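PDB 6XXW: beta-glucuronidase from Dictyoglomus thermophilum, which probably hydrolyses beta-D-glucuronides, releasing glucuronic acid from the group it is linked to. Local coordinates for residues L260-I265 and I275-I280; E219-Q224 and F239-V244; R488-W493 and D539-V544. All coordinates share one frame; numbering follows the deposited sequence.

Interaction 1. Residues L260-I265 and I275-I280; sequences LYNLEI and IYRMDI
Leu-263 and Met-278 exchange two backbone hydrogen bonds at the middle of an antiparallel hairpin, Leu-263 N reaching Met-278 O at 2.8 Å and Met-278 N reaching Leu-263 O at 2.9 Å. The same reciprocal pattern joins Tyr-261 to Ile-280 and Ile-265 to Tyr-276. These residues send their side chains to the tightly packed, buried face. There Ile-280 CD1 lies 4.3 Å from Leu-263 CB, while Leu-263, Ile-265, Tyr-276 and Met-278 meet Val-201 or Phe-199 of strand 198-206, in the opposing sheet of the beta sandwich.

The other face, carrying Asn-262, Glu-264, Arg-277 and Asp-279, is polar and in part open to solvent. Asn-262 ND2 gives an almost straight bond (176°) to Asp-279 OD1 at 2.7 Å. The acceptor lies in the amide plane, yet the donor stands above the carboxylate plane, the two planes being nearly perpendicular. Both residues are partly exposed, and a water donates to Leu-260 O and Asp-279 OD1. Further along, Glu-264 and Arg-277 run side by side. With its CG anti to the backbone N (chi1 180°), the glutamate brings OE1 to 3.1 Å from Arg-277 NE in a salt bridge, supplemented by a weak bond from NH2. Ile-275 CG2 rests over one face of the guanidinium. The same OE1 also pairs with Arg-228, and Arg-277 NH2 with Glu-28.

Were Arg-277 exchanged for an alanine, Glu-28 would probably lose its mate and Glu-264 would be left leaning on Arg-228 for charge balance.

Backbone bonding and apolar packing thus fasten the hairpin into the sandwich core, whereas on the polar face, where Arg-277 packs on Phe-81 of a second subunit, Arg-228, Glu-264, Arg-277 and Glu-28 probably neutralise one another.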
loop_
_atom_site.group_PDB
_atom_site.type_symbol
_atom_site.label_atom_id
_atom_site.label_comp_id
_atom_site.label_asym_id
_atom_site.label_seq_id
_atom_site.Cartn_x
_atom_site.Cartn_y
_atom_site.Cartn_z
ATOM N N LEU A 260 -15.294 40.427 1.206
ATOM C CA LEU A 260 -15.585 40.731 2.605
ATOM C C LEU A 260 -15.378 42.215 2.894
ATOM O O LEU A 260 -14.372 42.799 2.491
ATOM C CB LEU A 260 -14.702 39.894 3.543
ATOM C CG LEU A 260 -14.937 38.377 3.504
ATOM C CD1 LEU A 260 -13.853 37.631 4.283
ATOM C CD2 LEU A 260 -16.338 38.022 4.038
ATOM N N TYR A 261 -16.332 42.815 3.595
ATOM C CA TYR A 261 -16.205 44.143 4.177
ATOM C C TYR A 261 -15.839 43.986 5.647
ATOM O O TYR A 261 -16.201 42.994 6.283
ATOM C CB TYR A 261 -17.524 44.924 4.060
ATOM C CG TYR A 261 -17.932 45.296 2.652
ATOM C CD1 TYR A 261 -18.554 44.373 1.820
ATOM C CD2 TYR A 261 -17.694 46.573 2.153
ATOM C CE1 TYR A 261 -18.928 44.706 0.525
ATOM C CE2 TYR A 261 -18.065 46.918 0.863
ATOM C CZ TYR A 261 -18.687 45.976 0.053
ATOM O OH TYR A 261 -19.065 46.310 -1.229
ATOM N N ASN A 262 -15.130 44.965 6.198
ATOM C CA ASN A 262 -14.745 44.910 7.603
ATOM C C ASN A 262 -15.646 45.840 8.403
ATOM O O ASN A 262 -15.695 47.044 8.137
ATOM C CB ASN A 262 -13.280 45.284 7.820
ATOM C CG ASN A 262 -12.822 44.990 9.235
ATOM O OD1 ASN A 262 -12.785 45.884 10.095
ATOM N ND2 ASN A 262 -12.497 43.725 9.498
ATOM N N LEU A 263 -16.358 45.271 9.363
ATOM C CA LEU A 263 -17.245 46.022 10.233
ATOM C C LEU A 263 -16.482 46.376 11.499
ATOM O O LEU A 263 -15.977 45.483 12.188
ATOM C CB LEU A 263 -18.483 45.196 10.565
ATOM C CG LEU A 263 -19.538 45.855 11.446
ATOM C CD1 LEU A 263 -20.221 46.965 10.688
ATOM C CD2 LEU A 263 -20.554 44.796 11.885
ATOM N N GLU A 264 -16.391 47.670 11.802
ATOM C CA GLU A 264 -15.745 48.145 13.019
ATOM C C GLU A 264 -16.775 48.771 13.952
ATOM O O GLU A 264 -17.510 49.683 13.555
ATOM C CB GLU A 264 -14.645 49.159 12.702
ATOM C CG GLU A 264 -13.942 49.689 13.947
ATOM C CD GLU A 264 -13.027 50.871 13.647
ATOM O OE1 GLU A 264 -12.056 50.701 12.879
ATOM O OE2 GLU A 264 -13.281 51.968 14.185
ATOM N N ILE A 265 -16.826 48.280 15.188
ATOM C CA ILE A 265 -17.755 48.767 16.200
ATOM C C ILE A 265 -16.941 49.416 17.305
ATOM O O ILE A 265 -16.051 48.781 17.884
ATOM C CB ILE A 265 -18.634 47.637 16.765
ATOM C CG1 ILE A 265 -19.492 47.008 15.662
ATOM C CG2 ILE A 265 -19.505 48.155 17.922
ATOM C CD1 ILE A 265 -20.069 45.651 16.060
ATOM N N ILE A 275 -13.333 48.489 21.136
ATOM C CA ILE A 275 -13.394 48.316 19.691
ATOM C C ILE A 275 -13.418 46.825 19.365
ATOM O O ILE A 275 -12.601 46.057 19.880
ATOM C CB ILE A 275 -12.213 49.004 18.980
ATOM C CG1 ILE A 275 -12.232 50.513 19.254
ATOM C CG2 ILE A 275 -12.259 48.725 17.486
ATOM C CD1 ILE A 275 -11.072 51.252 18.635
ATOM N N TYR A 276 -14.350 46.422 18.510
ATOM C CA TYR A 276 -14.386 45.065 17.976
ATOM C C TYR A 276 -14.597 45.153 16.477
ATOM O O TYR A 276 -15.406 45.961 16.006
ATOM C CB TYR A 276 -15.500 44.223 18.620
ATOM C CG TYR A 276 -15.398 42.721 18.349
ATOM C CD1 TYR A 276 -14.679 41.890 19.193
ATOM C CD2 TYR A 276 -16.024 42.151 17.251
ATOM C CE1 TYR A 276 -14.586 40.511 18.947
ATOM C CE2 TYR A 276 -15.942 40.786 16.994
ATOM C CZ TYR A 276 -15.221 39.974 17.853
ATOM O OH TYR A 276 -15.121 38.627 17.607
ATOM N N ARG A 277 -13.876 44.311 15.729
ATOM C CA ARG A 277 -13.935 44.305 14.274
ATOM C C ARG A 277 -14.232 42.900 13.771
ATOM O O ARG A 277 -13.767 41.914 14.354
ATOM C CB ARG A 277 -12.612 44.795 13.644
ATOM C CG ARG A 277 -12.207 46.192 14.042
ATOM C CD ARG A 277 -10.939 46.630 13.318
ATOM N NE ARG A 277 -10.639 48.020 13.619
ATOM C CZ ARG A 277 -9.920 48.422 14.657
ATOM N NH1 ARG A 277 -9.405 47.532 15.497
ATOM N NH2 ARG A 277 -9.713 49.720 14.850
ATOM N N MET A 278 -14.994 42.812 12.678
ATOM C CA MET A 278 -15.219 41.523 12.045
ATOM C C MET A 278 -15.422 41.698 10.546
ATOM O O MET A 278 -16.105 42.627 10.107
ATOM C CB MET A 278 -16.426 40.803 12.658
ATOM C CG MET A 278 -16.647 39.415 12.091
ATOM S SD MET A 278 -18.134 38.662 12.796
ATOM C CE MET A 278 -18.195 37.143 11.833
ATOM N N ASP A 279 -14.817 40.807 9.765
ATOM C CA ASP A 279 -15.116 40.751 8.342
ATOM C C ASP A 279 -16.486 40.120 8.133
ATOM O O ASP A 279 -16.769 39.038 8.662
ATOM C CB ASP A 279 -14.062 39.931 7.597
ATOM C CG ASP A 279 -12.743 40.675 7.412
ATOM O OD1 ASP A 279 -12.711 41.927 7.472
ATOM O OD2 ASP A 279 -11.731 39.983 7.186
ATOM N N ILE A 280 -17.329 40.771 7.334
ATOM C CA ILE A 280 -18.655 40.255 7.026
ATOM C C ILE A 280 -18.802 40.211 5.512
ATOM O O ILE A 280 -18.047 40.843 4.778
ATOM C CB ILE A 280 -19.787 41.105 7.647
ATOM C CG1 ILE A 280 -19.720 42.541 7.118
ATOM C CG2 ILE A 280 -19.725 41.075 9.180
ATOM C CD1 ILE A 280 -20.920 43.370 7.508
HETATM O O HOH W 1 -11.866 42.952 4.585
#

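Interaction 2. Residues E219-Q224 and F239-V244; sequences EGNNFQ and FGKSGV
At the edge of the beta sandwich, where the chain leaves one sheet for the other, Gly-240 and Lys-241 turn against Phe-223. The sole backbone hydrogen bond of the contact runs from Gly-240 N to Phe-223 O at 2.9 Å, and the same oxygen receives a CA-H...O contact from Phe-239 CA at 3.3 Å. Gly-240 adopts a positive phi of 153°, at which a beta carbon would collide with the carbonyl oxygen of Phe-239, so this backbone shape is readily open only to glycine.

The antiparallel pairing of Gln-224 with Phe-239 is the last step of strands 223-228 and 234-239 in the five-stranded sheet. Beyond Gly-240 the chain enters strand 242-248, which pairs with strand 209-217 in the facing three-stranded sheet; this crossing belongs to the immunoglobulin-like sandwich of family 2 glycoside hydrolases.

Lys-241 reaches from one sheet-to-sheet connection to the other, residues 218-221. Its chain is extended throughout, with CG anti to the backbone N (chi1 -167°), and CG slides past Phe-223 CE2 at 3.6 Å. The extension carries the ammonium group NZ to Gly-220 O at 2.9 Å and to Asn-221 OD1 at 3.1 Å. The first oxygen is approached almost head-on, whereas the second is reached from well above its amide plane. Ser-218 O accepts from the same nitrogen, giving NZ three oxygen partners. Phe-223 itself is buried, with Ile-216 of strand 209-217 and Ile-265 and Leu-267 of strand 257-268 among its neighbours.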
loop_
_atom_site.group_PDB
_atom_site.type_symbol
_atom_site.label_atom_id
_atom_site.label_comp_id
_atom_site.label_asym_id
_atom_site.label_seq_id
_atom_site.Cartn_x
_atom_site.Cartn_y
_atom_site.Cartn_z
ATOM N N GLU A 219 -23.870 46.904 27.854
ATOM C CA GLU A 219 -24.361 47.858 28.840
ATOM C C GLU A 219 -24.109 49.299 28.412
ATOM O O GLU A 219 -24.756 50.215 28.935
ATOM C CB GLU A 219 -23.737 47.564 30.208
ATOM C CG GLU A 219 -24.454 46.423 30.928
ATOM C CD GLU A 219 -23.581 45.697 31.932
ATOM O OE1 GLU A 219 -23.646 46.039 33.134
ATOM O OE2 GLU A 219 -22.832 44.781 31.514
ATOM N N GLY A 220 -23.208 49.518 27.455
ATOM C CA GLY A 220 -23.014 50.836 26.892
ATOM C C GLY A 220 -24.079 51.178 25.863
ATOM O O GLY A 220 -24.847 50.327 25.405
ATOM N N ASN A 221 -24.124 52.458 25.495
ATOM C CA ASN A 221 -25.139 52.913 24.552
ATOM C C ASN A 221 -24.652 53.825 23.438
ATOM O O ASN A 221 -25.401 54.012 22.475
ATOM C CB ASN A 221 -26.263 53.623 25.316
ATOM C CG ASN A 221 -27.051 52.669 26.170
ATOM O OD1 ASN A 221 -27.665 51.736 25.652
ATOM N ND2 ASN A 221 -27.011 52.863 27.483
ATOM N N ASN A 222 -23.453 54.401 23.513
ATOM C CA ASN A 222 -22.950 55.298 22.474
ATOM C C ASN A 222 -21.982 54.520 21.598
ATOM O O ASN A 222 -20.907 54.125 22.059
ATOM C CB ASN A 222 -22.245 56.522 23.058
ATOM C CG ASN A 222 -22.935 57.070 24.275
ATOM O OD1 ASN A 222 -24.161 57.123 24.340
ATOM N ND2 ASN A 222 -22.146 57.491 25.254
ATOM N N PHE A 223 -22.341 54.340 20.329
ATOM C CA PHE A 223 -21.552 53.544 19.401
ATOM C C PHE A 223 -21.375 54.282 18.087
ATOM O O PHE A 223 -22.305 54.920 17.588
ATOM C CB PHE A 223 -22.218 52.180 19.139
ATOM C CG PHE A 223 -22.265 51.308 20.339
ATOM C CD1 PHE A 223 -21.212 50.452 20.632
ATOM C CD2 PHE A 223 -23.368 51.327 21.179
ATOM C CE1 PHE A 223 -21.262 49.647 21.751
ATOM C CE2 PHE A 223 -23.416 50.533 22.298
ATOM C CZ PHE A 223 -22.365 49.694 22.590
ATOM N N GLN A 224 -20.171 54.195 17.542
ATOM C CA GLN A 224 -19.908 54.530 16.155
ATOM C C GLN A 224 -19.557 53.238 15.434
ATOM O O GLN A 224 -18.735 52.461 15.923
ATOM C CB GLN A 224 -18.769 55.543 16.020
ATOM C CG GLN A 224 -18.502 55.929 14.572
ATOM C CD GLN A 224 -17.270 56.812 14.393
ATOM O OE1 GLN A 224 -16.231 56.595 15.021
ATOM N NE2 GLN A 224 -17.381 57.804 13.514
ATOM N N PHE A 239 -23.869 56.304 13.677
ATOM C CA PHE A 239 -23.869 56.447 15.126
ATOM C C PHE A 239 -25.163 55.843 15.651
ATOM O O PHE A 239 -26.253 56.270 15.255
ATOM C CB PHE A 239 -23.749 57.914 15.539
ATOM C CG PHE A 239 -22.441 58.538 15.165
ATOM C CD1 PHE A 239 -21.293 58.247 15.880
ATOM C CD2 PHE A 239 -22.356 59.416 14.095
ATOM C CE1 PHE A 239 -20.082 58.821 15.535
ATOM C CE2 PHE A 239 -21.149 59.995 13.749
ATOM C CZ PHE A 239 -20.013 59.697 14.470
ATOM N N GLY A 240 -25.042 54.844 16.518
ATOM C CA GLY A 240 -26.213 54.192 17.061
ATOM C C GLY A 240 -25.946 52.761 17.474
ATOM O O GLY A 240 -25.188 52.043 16.803
ATOM N N LYS A 241 -26.561 52.353 18.590
ATOM C CA LYS A 241 -26.455 50.983 19.081
ATOM C C LYS A 241 -27.155 49.999 18.149
ATOM O O LYS A 241 -26.789 48.818 18.104
ATOM C CB LYS A 241 -27.049 50.901 20.482
ATOM C CG LYS A 241 -26.748 49.634 21.258
ATOM C CD LYS A 241 -27.247 49.752 22.705
ATOM C CE LYS A 241 -26.796 48.576 23.558
ATOM N NZ LYS A 241 -27.167 48.714 25.009
ATOM N N SER A 242 -28.179 50.462 17.436
ATOM C CA SER A 242 -28.786 49.748 16.320
ATOM C C SER A 242 -28.807 50.686 15.120
ATOM O O SER A 242 -28.759 51.909 15.269
ATOM C CB SER A 242 -30.215 49.273 16.653
ATOM O OG SER A 242 -31.094 50.379 16.776
ATOM N N GLY A 243 -28.866 50.118 13.921
ATOM C CA GLY A 243 -28.975 50.962 12.750
ATOM C C GLY A 243 -28.768 50.195 11.462
ATOM O O GLY A 243 -28.718 48.962 11.440
ATOM N N VAL A 244 -28.674 50.963 10.382
ATOM C CA VAL A 244 -28.536 50.420 9.039
ATOM C C VAL A 244 -27.363 51.125 8.369
ATOM O O VAL A 244 -27.198 52.340 8.513
ATOM C CB VAL A 244 -29.831 50.583 8.212
ATOM C CG1 VAL A 244 -31.005 49.909 8.905
ATOM C CG2 VAL A 244 -30.154 52.056 7.988
#

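Interaction 3. Residues R488-W493 and D539-V544; sequences RDLREW and DRLDFV
Leu-541, in the loop that feeds strand 544-550, divides its two methyl groups between Leu-490 and Arg-491 of helix 482-497. Its CB sits over one face of the Phe-543 ring, offset toward the rim, within the type I turn that runs from Leu-541 to Val-544. CG stands anti to the carbonyl carbon (chi1 -54°), and from this branch point the methyls part. CD1 enters the apolar side, 3.8 Å from Leu-490 CB and 3.9 Å from Leu-490 CD1, the two leucines crossing at about a right angle. CD2 instead lies over one face of the Arg-491 guanidinium, 3.6 Å from NH2 and 3.7 Å from CZ. The methyl thus covers part of one face of the cation, while NE forms a salt bridge with Glu-487, one helical turn earlier. Arg-540 pairs with the other oxygen of that carboxylate, which probably eases the proximity of the two arginines.

Phe-543, the third residue of the turn, completes the contact. Its ring presents CE1 to Leu-490 O at 3.4 Å and CZ to Arg-491 CA at 3.9 Å, bearing on the helix backbone, and it also stacks with Tyr-494. Deeper in, Leu-490 CD1 approaches Val-544 CG2 at 4.3 Å, and Leu-538 of helix 524-538 touches both residues.

The loop makes the last helix-to-strand connection of the TIM barrel, from helix 524-538 to strand 544-550, and it packs on the helix that leads to the neighbouring strand 501-505. Because the two segments share no hydrogen bonds, the contact rests on apolar packing, with leucine and phenylalanine filling the interior while the arginine charge stays at the surface, paired with Glu-487.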
loop_
_atom_site.group_PDB
_atom_site.type_symbol
_atom_site.label_atom_id
_atom_site.label_comp_id
_atom_site.label_asym_id
_atom_site.label_seq_id
_atom_site.Cartn_x
_atom_site.Cartn_y
_atom_site.Cartn_z
ATOM N N ARG A 488 -35.608 6.438 -9.346
ATOM C CA ARG A 488 -36.917 6.189 -8.748
ATOM C C ARG A 488 -37.025 6.815 -7.363
ATOM O O ARG A 488 -38.057 7.403 -7.015
ATOM C CB ARG A 488 -37.183 4.685 -8.661
ATOM C CG ARG A 488 -37.518 4.032 -9.996
ATOM C CD ARG A 488 -37.219 2.530 -9.982
ATOM N NE ARG A 488 -38.178 1.785 -9.179
ATOM C CZ ARG A 488 -39.353 1.360 -9.634
ATOM N NH1 ARG A 488 -39.707 1.612 -10.888
ATOM N NH2 ARG A 488 -40.173 0.688 -8.837
ATOM N N ASP A 489 -35.981 6.671 -6.547
ATOM C CA ASP A 489 -36.026 7.197 -5.187
ATOM C C ASP A 489 -36.138 8.713 -5.189
ATOM O O ASP A 489 -37.038 9.279 -4.555
ATOM C CB ASP A 489 -34.784 6.752 -4.413
ATOM C CG ASP A 489 -34.884 7.061 -2.930
ATOM O OD1 ASP A 489 -35.981 6.902 -2.365
ATOM O OD2 ASP A 489 -33.871 7.441 -2.328
ATOM N N LEU A 490 -35.246 9.389 -5.922
ATOM C CA LEU A 490 -35.227 10.846 -5.890
ATOM C C LEU A 490 -36.498 11.446 -6.477
ATOM O O LEU A 490 -36.948 12.497 -6.008
ATOM C CB LEU A 490 -33.995 11.383 -6.616
ATOM C CG LEU A 490 -32.675 11.044 -5.919
ATOM C CD1 LEU A 490 -31.492 11.550 -6.715
ATOM C CD2 LEU A 490 -32.661 11.610 -4.498
ATOM N N ARG A 491 -37.086 10.809 -7.499
ATOM C CA ARG A 491 -38.373 11.285 -8.008
ATOM C C ARG A 491 -39.466 11.150 -6.959
ATOM O O ARG A 491 -40.387 11.976 -6.906
ATOM C CB ARG A 491 -38.768 10.528 -9.274
ATOM C CG ARG A 491 -37.875 10.849 -10.482
ATOM C CD ARG A 491 -38.486 10.309 -11.780
ATOM N NE ARG A 491 -37.659 10.647 -12.937
ATOM C CZ ARG A 491 -37.686 11.825 -13.557
ATOM N NH1 ARG A 491 -38.508 12.778 -13.144
ATOM N NH2 ARG A 491 -36.899 12.046 -14.598
ATOM N N GLU A 492 -39.390 10.124 -6.112
ATOM C CA GLU A 492 -40.390 10.003 -5.058
ATOM C C GLU A 492 -40.197 11.066 -3.980
ATOM O O GLU A 492 -41.180 11.573 -3.428
ATOM C CB GLU A 492 -40.371 8.605 -4.442
ATOM C CG GLU A 492 -41.632 8.329 -3.612
ATOM C CD GLU A 492 -41.509 7.107 -2.726
ATOM O OE1 GLU A 492 -40.383 6.587 -2.597
ATOM O OE2 GLU A 492 -42.535 6.666 -2.159
ATOM N N TRP A 493 -38.948 11.410 -3.641
ATOM C CA TRP A 493 -38.758 12.521 -2.711
ATOM C C TRP A 493 -39.390 13.796 -3.249
ATOM O O TRP A 493 -40.034 14.550 -2.501
ATOM C CB TRP A 493 -37.274 12.756 -2.430
ATOM C CG TRP A 493 -36.654 11.760 -1.499
ATOM C CD1 TRP A 493 -35.977 10.631 -1.857
ATOM C CD2 TRP A 493 -36.644 11.797 -0.058
ATOM N NE1 TRP A 493 -35.536 9.967 -0.733
ATOM C CE2 TRP A 493 -35.940 10.654 0.382
ATOM C CE3 TRP A 493 -37.165 12.681 0.899
ATOM C CZ2 TRP A 493 -35.734 10.372 1.734
ATOM C CZ3 TRP A 493 -36.956 12.400 2.255
ATOM C CH2 TRP A 493 -36.247 11.258 2.656
ATOM N N ASP A 539 -27.891 14.647 -12.959
ATOM C CA ASP A 539 -27.907 15.614 -14.047
ATOM C C ASP A 539 -29.223 15.586 -14.813
ATOM O O ASP A 539 -29.549 16.561 -15.495
ATOM C CB ASP A 539 -26.745 15.357 -15.004
ATOM C CG ASP A 539 -25.408 15.740 -14.407
ATOM O OD1 ASP A 539 -25.379 16.534 -13.445
ATOM O OD2 ASP A 539 -24.386 15.238 -14.900
ATOM N N ARG A 540 -29.982 14.503 -14.710
ATOM C CA ARG A 540 -31.240 14.382 -15.432
ATOM C C ARG A 540 -32.434 14.874 -14.627
ATOM O O ARG A 540 -33.563 14.838 -15.132
ATOM C CB ARG A 540 -31.448 12.927 -15.851
ATOM C CG ARG A 540 -30.331 12.468 -16.769
ATOM C CD ARG A 540 -30.631 11.143 -17.422
ATOM N NE ARG A 540 -30.307 10.026 -16.546
ATOM C CZ ARG A 540 -31.219 9.286 -15.930
ATOM N NH1 ARG A 540 -32.509 9.560 -16.104
ATOM N NH2 ARG A 540 -30.848 8.276 -15.148
ATOM N N LEU A 541 -32.206 15.352 -13.405
ATOM C CA LEU A 541 -33.275 15.723 -12.481
ATOM C C LEU A 541 -33.159 17.211 -12.154
ATOM O O LEU A 541 -32.243 17.628 -11.430
ATOM C CB LEU A 541 -33.200 14.868 -11.215
ATOM C CG LEU A 541 -33.194 13.348 -11.430
ATOM C CD1 LEU A 541 -33.050 12.613 -10.098
ATOM C CD2 LEU A 541 -34.468 12.903 -12.141
ATOM N N ASP A 542 -34.102 18.013 -12.665
ATOM C CA ASP A 542 -33.987 19.461 -12.498
ATOM C C ASP A 542 -34.271 19.934 -11.073
ATOM O O ASP A 542 -34.010 21.104 -10.767
ATOM C CB ASP A 542 -34.902 20.190 -13.501
ATOM C CG ASP A 542 -36.394 19.985 -13.233
ATOM O OD1 ASP A 542 -36.786 19.304 -12.259
ATOM O OD2 ASP A 542 -37.196 20.532 -14.018
ATOM N N PHE A 543 -34.775 19.073 -10.198
ATOM C CA PHE A 543 -35.038 19.456 -8.815
ATOM C C PHE A 543 -33.877 19.125 -7.879
ATOM O O PHE A 543 -33.934 19.465 -6.695
ATOM C CB PHE A 543 -36.328 18.791 -8.313
ATOM C CG PHE A 543 -36.384 17.297 -8.532
ATOM C CD1 PHE A 543 -35.732 16.426 -7.666
ATOM C CD2 PHE A 543 -37.101 16.768 -9.591
ATOM C CE1 PHE A 543 -35.780 15.054 -7.867
ATOM C CE2 PHE A 543 -37.161 15.400 -9.791
ATOM C CZ PHE A 543 -36.497 14.539 -8.928
ATOM N N VAL A 544 -32.817 18.500 -8.379
ATOM C CA VAL A 544 -31.635 18.225 -7.574
ATOM C C VAL A 544 -30.705 19.424 -7.703
ATOM O O VAL A 544 -30.278 19.782 -8.810
ATOM C CB VAL A 544 -30.947 16.917 -8.004
ATOM C CG1 VAL A 544 -29.598 16.767 -7.328
ATOM C CG2 VAL A 544 -31.851 15.712 -7.674
#

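Overall arrangement
From the N terminus, the chain first closes interaction 2, bringing residues 239-244 back to 219-224 around the hairpin of strands 223-228 and 234-239. Interaction 1 follows as a second, shorter hairpin closure; neither nests in nor crosses the other. The two touch directly, Ile-265 CG2 lying 3.9 Å from Phe-223 CD1, because strands 257-268 and 223-228 are neighbours in one sheet of the sandwich. Interaction 3 comes later still, closing a 45-residue excursion through strand 501-505 and helix 524-538 of the TIM barrel. Its centre is about 42 Å from that of interaction 1: interactions 1 and 2 lie in the sandwich and interaction 3 in the barrel.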